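Local coordinates for protein putative mandelate racemase (Zymomonas mobilis, PDB 2OX4) that binds a magnesium ion and, as a member of the mandelate racemase group of the enolase superfamily, probably acts as a lyase of the dehydratase type, at residues 127-132 with 164-169; 168-173 with 214-219; 172-177 with 192-197; 240-245 with 263-268. One frame throughout, in Å; residues are numbered along the deposited sequence. Where two conformers were deposited one is given.

In the fold
The four contacts come in order along the barrel domain, and three of them reach the same mainly parallel sheet. Contact 1 pairs strands 126-131 and 164-167. Contact 2, its centre about 13 Å from that of contact 1 and sharing Asp168 and Val169 with it, carries the loop after strand 164-167 onto the end of the neighbouring strand 211-215. Contact 4, about 11 Å between centres from contact 2, pairs the next strands, 237-241 and 263-265. Contacts 2 and 4 together supply the three glutamates of the magnesium site, and Lys166 of contact 1 reaches Glu241 of contact 4. Contact 3 lies outermost, where the same loop meets helix 189-206; its centre is about 20 Å from that of contact 4.

Contact 1 (127-132 with 164-169); sequences RVYASQ and AVKVDV
Tyr129 and Lys166 meet because their torsions send them to one place: the tyrosine CG sits between its own backbone N and carbonyl carbon (chi1 72°), which lays the ring beside the lysine, while the lysine chain leaves its strand anti to N and bends at chi3 (89°), carrying NZ back to the tyrosine hydroxyl. The setting is a beta-alpha-beta unit of the barrel, in which strand 126-131, helix 147-159 and strand 164-167 follow one another and the two strands pair in parallel. Ala130 is the backbone link, its N bonded to Ala164 O and its O to Lys166 N, and Gln132 N bonds to Lys166 O. The strand axes diverge by 34°.

On the side of Ser131 and Lys166 the contact is made by the lysine's length. Its CB lies 3.4 Å from Tyr129 CE1, and its CE comes within 3.4 Å of Ser131 OG and 3.5 Å of Gln132 NE2; the Gln132 side chain runs beside Lys166, pointing the same way. On the other side of the sheet, Ala130 and Val165 pack toward Ala157 of the covering helix. Near the start of the pair, Ala164 CB touches Tyr129 CB at 3.6 Å.

Lys166 NZ also forms salt bridges to Glu241 and Glu342, and Ser131 OG bonds to that same Glu342. Gln132 OE1 accepts from Gln134 and NE2 bonds to metal-binding Glu215, which holds the amide at both ends. Tyr129 OH bonds to Gln315 as well, and across the strands Lys166 NZ donates to Tyr129 OH over 3.0 Å.

Contact 2 (168-173 with 214-219); sequences DVLAHD and VENHGH. With MG (magnesium ion), chain O.
Asp168 and His217 form the tight part of this contact. The imidazole gives its ND1 hydrogen to Asp168 OD2 over 2.8 Å in an almost straight bond (170°). The acceptor lies in the plane of the ring and takes the hydrogen on its anti side, although carboxylate and ring are turned 37° from each other. Such a bond would hold the ring's rotation. One face of the imidazole is covered as well, by Glu215 CD, 3.7 Å above the centre of the His217 ring.

The other carboxylate oxygen works within its own loop. Asp168 OD1 accepts from Leu170 N, nearly along the C-O direction, and from Ala171 N, well above the carboxylate plane, so that an Asx turn folds the chain round the aspartate. Backbone packing is close here too: Asp168 CA approaches Glu215 O to 3.1 Å in a CA-H...O contact.

Farther along, the fit is looser and water mediates. One water joins Asp168 OD1, Asn216 O and His219 ND1, lying in the plane of the His219 ring; a second accepts from Val169 N and donates to Glu215 O. Leu170 CD1 stays 3.9 Å from Asn216 ND2, the amide whose OD1 bonds to Thr220, and Ala171 CB 4.1 Å from His219 ND1. The type I' turn from Asn216 to His219 also meets a second subunit, whose Phe82 packs on His217.

The end of the Glu215 side chain leads away from the loop, and its OE1 binds magnesium at 2.2 Å, with Glu241 and Glu267 completing the protein ligands. A carboxylate at a barrel strand's end, holding the metal, is characteristic of the enolase superfamily active site.

Contact 3 (172-177 with 192-197); sequences HDRNGS and IKIGVE
Arg174 reaches from a surface turn to helix 189-206 and takes hold of Glu197 side-on, one nitrogen to each carboxylate oxygen. NE donates to Glu197 OE1 over 2.9 Å, on the syn side and somewhat out of both planes. NH2 donates to Glu197 OE2 over 3.0 Å in a nearly straight bond (174°); that oxygen lies in the guanidinium plane, yet the nitrogen stands above the plane of the carboxylate. The two flat groups are accordingly 59° apart, making a twisted bidentate salt bridge. The remaining nitrogen, NH1, has its own acid in Glu190, two turns before Glu197 on the helix, so each guanidinium nitrogen meets a carboxylate. Glu190 also pairs with Lys193.

Ile194 supplies the apolar half: its CG1 rests 3.4 Å above the centre of the Arg174 guanidinium face, and Lys193 CG lies at the edge. Arg174 reaches across with its chain extended from CG to NE (chi3 -180°).

Much of the turn's polar backbone is satisfied within it. Asp173 OD2 accepts from Ser177 N over 2.9 Å, and weakly from Asn175 N, while Asp173 O takes the hydrogen of Gly176 N to close the type I turn. Asp173 N bonds to Ser177 O. Outside the turn, His172 O accepts from Arg198 of the same helix. The arrangement is a type I turn in a loop following a barrel strand, tied by a bidentate arginine-glutamate salt bridge to the next helix of the beta/alpha-barrel.

Contact 4 (240-245 with 263-268); sequences YEEINT and LASGER. With MG (magnesium ion), chain O.
Glu242 lies across Arg268 at about a right angle, gripped side-on by two nitrogens. Arg268 NE meets the syn lone pair of Glu242 OE2 over 3.0 Å, whereas NH2 comes to OE1 over 2.8 Å from above the carboxylate plane; the planes are 55° apart. Glu267 also crosses Glu242 at about a right angle, but here the two carboxylates stack, only 10° from parallel, with Glu242 OE1 3.3 Å from Glu267 CD. Magnesium and the arginine probably offset the repulsion.

Glu241, extended beyond CG (chi2 178°), crosses Glu267 at about a right angle, and Glu241 OE2 and Glu267 OE1 each bind the metal at 2.1 Å. Lys166 holds the other oxygen of Glu241, and Tyr44 bonds to Glu267 OE2. A magnesium-bound water donates to Glu242 OE1, making Glu242 a second-shell partner.

Tyr240 and Leu263 run side by side on the opposite face of the sheet from Glu241, and Ile243 CG2 covers the tyrosine ring. Backbone hydrogen bonds of the parallel strand pair join Tyr240 O to Ala264 N and Ala264 O to Glu242 N. Phe82 of a second subunit makes a cation-pi contact with Arg268. The whole is a beta-alpha-beta unit, 237-241, 250-258 and 263-265, whose strand ends deliver two of the three metal-binding glutamates.

Contact 1 (127-132 with 164-169)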
# COMPACT_ATOMS: atom_id res chain seq x y z
N ARG C 127 10.10 19.50 -33.48
CA ARG C 127 11.49 19.13 -33.25
C ARG C 127 11.73 17.67 -33.60
O ARG C 127 10.90 16.81 -33.32
CB ARG C 127 11.86 19.39 -31.80
CG ARG C 127 13.33 19.19 -31.51
CD ARG C 127 13.66 19.37 -30.04
NE ARG C 127 15.10 19.29 -29.83
CZ ARG C 127 15.69 19.01 -28.67
NH1 ARG C 127 14.96 18.79 -27.57
NH2 ARG C 127 17.01 18.96 -28.60
N VAL C 128 12.88 17.39 -34.22
CA VAL C 128 13.20 16.04 -34.69
C VAL C 128 14.57 15.61 -34.16
O VAL C 128 15.48 16.43 -34.04
CB VAL C 128 13.21 15.95 -36.25
CG1 VAL C 128 13.41 14.53 -36.69
CG2 VAL C 128 11.90 16.50 -36.84
N TYR C 129 14.71 14.32 -33.84
CA TYR C 129 16.03 13.74 -33.61
C TYR C 129 16.44 12.73 -34.67
O TYR C 129 15.59 12.04 -35.25
CB TYR C 129 16.18 13.18 -32.18
CG TYR C 129 15.44 11.89 -31.82
CD1 TYR C 129 15.96 10.63 -32.16
CD2 TYR C 129 14.27 11.93 -31.07
CE1 TYR C 129 15.29 9.45 -31.80
CE2 TYR C 129 13.61 10.76 -30.70
CZ TYR C 129 14.13 9.53 -31.05
OH TYR C 129 13.46 8.39 -30.66
N ALA C 130 17.74 12.67 -34.94
CA ALA C 130 18.30 11.70 -35.85
C ALA C 130 18.52 10.37 -35.13
O ALA C 130 19.32 10.29 -34.20
CB ALA C 130 19.64 12.23 -36.38
N SER C 131 17.83 9.32 -35.59
CA SER C 131 17.68 8.09 -34.83
C SER C 131 18.52 6.93 -35.33
O SER C 131 18.50 6.61 -36.52
CB SER C 131 16.22 7.66 -34.81
OG SER C 131 16.05 6.57 -33.90
N GLN C 132 19.19 6.27 -34.37
CA GLN C 132 19.92 5.01 -34.55
C GLN C 132 21.23 5.25 -35.30
O GLN C 132 21.48 4.66 -36.36
CB GLN C 132 19.07 3.89 -35.21
CG GLN C 132 17.65 3.69 -34.60
CD GLN C 132 17.64 3.14 -33.17
OE1 GLN C 132 18.69 2.87 -32.58
NE2 GLN C 132 16.44 2.96 -32.61
N ALA C 164 19.40 17.02 -31.86
CA ALA C 164 19.28 15.84 -31.01
C ALA C 164 19.56 14.59 -31.83
O ALA C 164 19.24 14.52 -33.03
CB ALA C 164 17.87 15.77 -30.41
N VAL C 165 20.16 13.60 -31.17
CA VAL C 165 20.45 12.31 -31.78
C VAL C 165 20.11 11.18 -30.81
O VAL C 165 20.09 11.38 -29.59
CB VAL C 165 21.96 12.19 -32.15
CG1 VAL C 165 22.36 13.24 -33.21
CG2 VAL C 165 22.84 12.31 -30.91
N LYS C 166 19.84 10.00 -31.36
CA LYS C 166 19.69 8.80 -30.53
C LYS C 166 20.62 7.68 -30.97
O LYS C 166 20.77 7.42 -32.16
CB LYS C 166 18.24 8.30 -30.53
CG LYS C 166 18.01 7.09 -29.60
CD LYS C 166 16.52 6.74 -29.50
CE LYS C 166 16.07 5.77 -30.58
NZ LYS C 166 14.58 5.62 -30.51
N VAL C 167 21.22 7.01 -29.99
CA VAL C 167 22.19 5.97 -30.29
C VAL C 167 22.06 4.82 -29.29
O VAL C 167 21.80 5.04 -28.10
CB VAL C 167 23.62 6.57 -30.31
CG1 VAL C 167 23.97 7.22 -28.97
CG2 VAL C 167 24.64 5.54 -30.73
N ASP C 168 22.19 3.60 -29.81
CA ASP C 168 22.38 2.40 -28.98
C ASP C 168 23.88 2.15 -28.88
O ASP C 168 24.52 1.79 -29.88
CB ASP C 168 21.67 1.20 -29.63
CG ASP C 168 21.75 -0.08 -28.78
OD1 ASP C 168 22.59 -0.17 -27.86
OD2 ASP C 168 20.95 -1.00 -29.04
N VAL C 169 24.42 2.34 -27.68
CA VAL C 169 25.87 2.25 -27.46
C VAL C 169 26.34 0.91 -26.86
O VAL C 169 27.55 0.69 -26.73
CB VAL C 169 26.41 3.45 -26.64
CG1 VAL C 169 26.16 4.77 -27.37
CG2 VAL C 169 25.79 3.50 -25.23

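Contact 2 (168-173 with 214-219)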
# COMPACT_ATOMS: atom_id res chain seq x y z
N ASP C 168 22.19 3.60 -29.81
CA ASP C 168 22.38 2.40 -28.98
C ASP C 168 23.88 2.15 -28.88
O ASP C 168 24.52 1.79 -29.88
CB ASP C 168 21.67 1.20 -29.63
CG ASP C 168 21.75 -0.08 -28.78
OD1 ASP C 168 22.59 -0.17 -27.86
OD2 ASP C 168 20.95 -1.00 -29.04
N VAL C 169 24.42 2.34 -27.68
CA VAL C 169 25.87 2.25 -27.46
C VAL C 169 26.34 0.91 -26.86
O VAL C 169 27.55 0.69 -26.73
CB VAL C 169 26.41 3.45 -26.64
CG1 VAL C 169 26.16 4.77 -27.37
CG2 VAL C 169 25.79 3.50 -25.23
N LEU C 170 25.39 0.03 -26.51
CA LEU C 170 25.74 -1.26 -25.89
C LEU C 170 25.64 -2.44 -26.84
O LEU C 170 26.27 -3.47 -26.60
CB LEU C 170 24.90 -1.53 -24.61
CG LEU C 170 25.08 -0.55 -23.45
CD1 LEU C 170 24.01 -0.76 -22.35
CD2 LEU C 170 26.47 -0.60 -22.84
N ALA C 171 24.86 -2.29 -27.92
CA ALA C 171 24.47 -3.43 -28.74
C ALA C 171 25.65 -4.09 -29.45
O ALA C 171 25.66 -5.32 -29.64
CB ALA C 171 23.42 -3.02 -29.75
N HIS C 172 26.62 -3.28 -29.87
CA HIS C 172 27.71 -3.77 -30.72
C HIS C 172 29.03 -3.76 -29.98
O HIS C 172 29.31 -2.84 -29.20
CB HIS C 172 27.80 -2.96 -32.01
CG HIS C 172 26.54 -2.97 -32.80
ND1 HIS C 172 25.56 -2.01 -32.65
CD2 HIS C 172 26.08 -3.83 -33.73
CE1 HIS C 172 24.56 -2.28 -33.46
NE2 HIS C 172 24.84 -3.38 -34.13
N ASP C 173 29.84 -4.79 -30.23
CA ASP C 173 31.24 -4.75 -29.78
C ASP C 173 32.05 -3.76 -30.61
O ASP C 173 31.52 -3.13 -31.53
CB ASP C 173 31.87 -6.16 -29.75
CG ASP C 173 32.06 -6.79 -31.13
OD1 ASP C 173 32.24 -8.03 -31.18
OD2 ASP C 173 32.04 -6.09 -32.17
N VAL C 214 19.89 7.83 -25.20
CA VAL C 214 20.51 6.51 -25.20
C VAL C 214 19.45 5.40 -25.28
O VAL C 214 18.54 5.34 -24.46
CB VAL C 214 21.45 6.34 -23.98
CG1 VAL C 214 21.94 4.88 -23.86
CG2 VAL C 214 22.67 7.31 -24.10
N GLU C 215 19.60 4.53 -26.28
CA GLU C 215 18.64 3.48 -26.61
C GLU C 215 19.23 2.12 -26.23
O GLU C 215 20.27 1.72 -26.76
CB GLU C 215 18.37 3.56 -28.13
CG GLU C 215 17.92 2.30 -28.85
CD GLU C 215 16.44 2.03 -28.70
OE1 GLU C 215 15.67 2.32 -29.64
OE2 GLU C 215 16.04 1.50 -27.64
N ASN C 216 18.59 1.40 -25.29
CA ASN C 216 19.05 0.05 -24.93
C ASN C 216 18.40 -1.12 -25.69
O ASN C 216 18.85 -2.27 -25.58
CB ASN C 216 18.95 -0.19 -23.41
CG ASN C 216 20.07 0.49 -22.61
OD1 ASN C 216 20.24 0.24 -21.41
ND2 ASN C 216 20.82 1.37 -23.26
N HIS C 217 17.33 -0.83 -26.44
CA HIS C 217 16.63 -1.84 -27.27
C HIS C 217 16.09 -3.04 -26.49
O HIS C 217 15.91 -4.12 -27.06
CB HIS C 217 17.53 -2.34 -28.42
CG HIS C 217 17.40 -1.54 -29.68
ND1 HIS C 217 18.47 -0.89 -30.26
CD2 HIS C 217 16.34 -1.30 -30.48
CE1 HIS C 217 18.07 -0.27 -31.36
NE2 HIS C 217 16.77 -0.51 -31.52
N GLY C 218 15.83 -2.87 -25.20
CA GLY C 218 15.40 -4.00 -24.36
C GLY C 218 16.42 -5.13 -24.22
O GLY C 218 16.06 -6.24 -23.82
N HIS C 219 17.68 -4.85 -24.54
CA HIS C 219 18.76 -5.85 -24.43
C HIS C 219 19.26 -6.00 -23.00
O HIS C 219 19.75 -7.06 -22.60
CB HIS C 219 19.95 -5.43 -25.30
CG HIS C 219 19.66 -5.46 -26.77
ND1 HIS C 219 20.27 -4.60 -27.66
CD2 HIS C 219 18.85 -6.25 -27.50
CE1 HIS C 219 19.83 -4.86 -28.88
NE2 HIS C 219 18.97 -5.85 -28.81
MG MG O . 13.47 1.92 -29.76
O HOH W 1 21.62 -2.41 -26.30
O HOH W 2 22.79 1.60 -25.40
O HOH W 3 13.97 0.26 -28.37
O HOH W 4 13.79 0.32 -31.47
O HOH W 5 13.22 3.15 -31.43

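Contact 3 (172-177 with 192-197)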
# COMPACT_ATOMS: atom_id res chain seq x y z
N HIS C 172 26.62 -3.28 -29.87
CA HIS C 172 27.71 -3.77 -30.72
C HIS C 172 29.03 -3.76 -29.98
O HIS C 172 29.31 -2.84 -29.20
CB HIS C 172 27.80 -2.96 -32.01
CG HIS C 172 26.54 -2.97 -32.80
ND1 HIS C 172 25.56 -2.01 -32.65
CD2 HIS C 172 26.08 -3.83 -33.73
CE1 HIS C 172 24.56 -2.28 -33.46
NE2 HIS C 172 24.84 -3.38 -34.13
N ASP C 173 29.84 -4.79 -30.23
CA ASP C 173 31.24 -4.75 -29.78
C ASP C 173 32.05 -3.76 -30.61
O ASP C 173 31.52 -3.13 -31.53
CB ASP C 173 31.87 -6.16 -29.75
CG ASP C 173 32.06 -6.79 -31.13
OD1 ASP C 173 32.24 -8.03 -31.18
OD2 ASP C 173 32.04 -6.09 -32.17
N ARG C 174 33.33 -3.62 -30.28
CA ARG C 174 34.20 -2.65 -30.94
C ARG C 174 34.52 -2.97 -32.42
O ARG C 174 35.05 -2.11 -33.13
CB ARG C 174 35.48 -2.44 -30.13
CG ARG C 174 35.31 -1.58 -28.88
CD ARG C 174 36.66 -1.08 -28.43
NE ARG C 174 36.65 -0.23 -27.23
CZ ARG C 174 36.85 -0.68 -25.99
NH1 ARG C 174 37.04 -1.98 -25.78
NH2 ARG C 174 36.85 0.16 -24.96
N ASN C 175 34.17 -4.17 -32.89
CA ASN C 175 34.16 -4.48 -34.33
C ASN C 175 32.80 -4.27 -35.00
O ASN C 175 32.63 -4.58 -36.18
CB ASN C 175 34.63 -5.92 -34.60
CG ASN C 175 35.95 -6.24 -33.93
OD1 ASN C 175 36.12 -7.34 -33.39
ND2 ASN C 175 36.89 -5.30 -33.96
N GLY C 176 31.83 -3.76 -34.24
CA GLY C 176 30.49 -3.50 -34.77
C GLY C 176 29.63 -4.74 -34.93
O GLY C 176 28.68 -4.72 -35.71
N SER C 177 29.94 -5.80 -34.18
CA SER C 177 29.18 -7.05 -34.24
C SER C 177 28.32 -7.26 -32.99
O SER C 177 28.74 -6.92 -31.88
CB SER C 177 30.15 -8.23 -34.39
OG SER C 177 29.46 -9.45 -34.53
N ILE C 192 30.80 -1.60 -19.90
CA ILE C 192 30.53 -0.25 -19.42
C ILE C 192 31.44 0.77 -20.13
O ILE C 192 30.97 1.81 -20.60
CB ILE C 192 30.67 -0.17 -17.88
CG1 ILE C 192 29.71 -1.15 -17.18
CG2 ILE C 192 30.46 1.26 -17.38
CD1 ILE C 192 28.21 -0.83 -17.36
N LYS C 193 32.73 0.45 -20.23
CA LYS C 193 33.70 1.34 -20.88
C LYS C 193 33.35 1.60 -22.35
O LYS C 193 33.41 2.74 -22.80
CB LYS C 193 35.12 0.78 -20.75
CG LYS C 193 36.21 1.70 -21.32
CD LYS C 193 37.39 1.85 -20.37
CE LYS C 193 38.56 0.98 -20.80
NZ LYS C 193 38.46 -0.39 -20.22
N ILE C 194 32.99 0.54 -23.08
CA ILE C 194 32.58 0.65 -24.49
C ILE C 194 31.39 1.62 -24.65
O ILE C 194 31.41 2.51 -25.50
CB ILE C 194 32.25 -0.73 -25.10
CG1 ILE C 194 33.54 -1.53 -25.37
CG2 ILE C 194 31.48 -0.60 -26.40
CD1 ILE C 194 33.30 -3.01 -25.63
N GLY C 195 30.38 1.46 -23.79
CA GLY C 195 29.23 2.36 -23.81
C GLY C 195 29.59 3.79 -23.45
O GLY C 195 29.21 4.72 -24.15
N VAL C 196 30.34 3.96 -22.36
CA VAL C 196 30.76 5.28 -21.90
C VAL C 196 31.61 6.00 -22.97
O VAL C 196 31.38 7.18 -23.24
CB VAL C 196 31.55 5.22 -20.58
CG1 VAL C 196 32.23 6.55 -20.28
CG2 VAL C 196 30.63 4.86 -19.41
N GLU C 197 32.57 5.29 -23.57
CA GLU C 197 33.48 5.94 -24.53
C GLU C 197 32.72 6.47 -25.75
O GLU C 197 33.09 7.51 -26.30
CB GLU C 197 34.64 5.02 -24.95
CG GLU C 197 34.26 3.90 -25.91
CD GLU C 197 35.43 3.02 -26.32
OE1 GLU C 197 35.29 2.29 -27.32
OE2 GLU C 197 36.46 3.05 -25.62

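Contact 4 (240-245 with 263-268)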
# COMPACT_ATOMS: atom_id res chain seq x y z
N TYR C 240 16.36 7.86 -21.71
CA TYR C 240 17.03 6.56 -21.66
C TYR C 240 15.93 5.56 -21.98
O TYR C 240 14.97 5.40 -21.19
CB TYR C 240 17.55 6.37 -20.23
CG TYR C 240 18.49 5.20 -19.95
CD1 TYR C 240 19.30 4.65 -20.94
CD2 TYR C 240 18.59 4.70 -18.64
CE1 TYR C 240 20.18 3.58 -20.63
CE2 TYR C 240 19.45 3.65 -18.33
CZ TYR C 240 20.24 3.10 -19.33
OH TYR C 240 21.09 2.07 -19.00
N GLU C 241 16.04 4.91 -23.14
CA GLU C 241 14.90 4.24 -23.80
C GLU C 241 15.01 2.71 -23.73
O GLU C 241 16.08 2.14 -23.99
CB GLU C 241 14.78 4.70 -25.27
CG GLU C 241 13.88 3.79 -26.11
CD GLU C 241 13.70 4.25 -27.55
OE1 GLU C 241 14.06 5.40 -27.86
OE2 GLU C 241 13.18 3.45 -28.37
N GLU C 242 13.87 2.07 -23.42
CA GLU C 242 13.73 0.61 -23.43
C GLU C 242 14.84 -0.12 -22.67
O GLU C 242 15.63 -0.87 -23.25
CB GLU C 242 13.57 0.07 -24.85
CG GLU C 242 12.17 0.25 -25.44
CD GLU C 242 11.72 -0.98 -26.22
OE1 GLU C 242 12.33 -1.26 -27.27
OE2 GLU C 242 10.76 -1.66 -25.79
N ILE C 243 14.90 0.12 -21.37
CA ILE C 243 16.04 -0.33 -20.58
C ILE C 243 15.88 -1.77 -20.07
O ILE C 243 16.81 -2.35 -19.51
CB ILE C 243 16.33 0.62 -19.43
CG1 ILE C 243 15.19 0.57 -18.40
CG2 ILE C 243 16.50 2.06 -19.98
CD1 ILE C 243 15.51 1.32 -17.10
N ASN C 244 14.69 -2.34 -20.26
CA ASN C 244 14.45 -3.74 -19.88
C ASN C 244 13.28 -4.36 -20.65
O ASN C 244 12.86 -3.84 -21.69
CB ASN C 244 14.25 -3.84 -18.35
CG ASN C 244 12.92 -3.28 -17.90
OD1 ASN C 244 12.30 -2.47 -18.59
ND2 ASN C 244 12.46 -3.72 -16.73
N THR C 245 12.78 -5.49 -20.17
CA THR C 245 11.61 -6.11 -20.77
C THR C 245 10.34 -5.46 -20.19
O THR C 245 10.21 -5.34 -18.97
CB THR C 245 11.64 -7.64 -20.53
OG1 THR C 245 12.78 -8.19 -21.21
CG2 THR C 245 10.37 -8.32 -21.03
N LEU C 263 13.18 8.32 -18.15
CA LEU C 263 12.99 7.02 -18.81
C LEU C 263 11.96 7.11 -19.93
O LEU C 263 10.95 7.82 -19.82
CB LEU C 263 12.57 5.95 -17.81
CG LEU C 263 13.55 5.69 -16.65
CD1 LEU C 263 13.05 4.49 -15.82
CD2 LEU C 263 14.96 5.43 -17.20
N ALA C 264 12.22 6.36 -21.01
CA ALA C 264 11.29 6.28 -22.14
C ALA C 264 10.98 4.85 -22.54
O ALA C 264 11.83 3.95 -22.45
CB ALA C 264 11.86 7.02 -23.34
N SER C 265 9.75 4.63 -23.01
CA SER C 265 9.34 3.31 -23.49
C SER C 265 8.02 3.41 -24.23
O SER C 265 7.24 4.32 -23.97
CB SER C 265 9.15 2.35 -22.32
OG SER C 265 9.00 1.02 -22.80
N GLY C 266 7.76 2.48 -25.14
CA GLY C 266 6.43 2.42 -25.71
C GLY C 266 6.26 1.58 -26.94
O GLY C 266 5.14 1.21 -27.26
N GLU C 267 7.34 1.32 -27.68
CA GLU C 267 7.18 0.59 -28.93
C GLU C 267 6.74 -0.84 -28.70
O GLU C 267 6.19 -1.47 -29.60
CB GLU C 267 8.45 0.64 -29.79
CG GLU C 267 9.61 -0.17 -29.23
CD GLU C 267 10.90 0.22 -29.90
OE1 GLU C 267 11.48 1.25 -29.51
OE2 GLU C 267 11.31 -0.50 -30.84
N ARG C 268 6.98 -1.37 -27.49
CA ARG C 268 6.48 -2.70 -27.15
C ARG C 268 5.42 -2.67 -26.03
O ARG C 268 5.31 -3.59 -25.21
CB ARG C 268 7.66 -3.63 -26.82
CG ARG C 268 8.36 -4.14 -28.07
CD ARG C 268 9.52 -5.06 -27.72
NE ARG C 268 10.69 -4.29 -27.30
CZ ARG C 268 11.93 -4.77 -27.26
NH1 ARG C 268 12.15 -6.03 -27.62
NH2 ARG C 268 12.93 -3.98 -26.88
MG MG O . 13.47 1.92 -29.76
O HOH W 6 8.47 -0.58 -24.99
O HOH W 3 13.97 0.26 -28.37
O HOH W 7 12.56 1.81 -20.50
O HOH W 4 13.79 0.32 -31.47
O HOH W 5 13.22 3.15 -31.43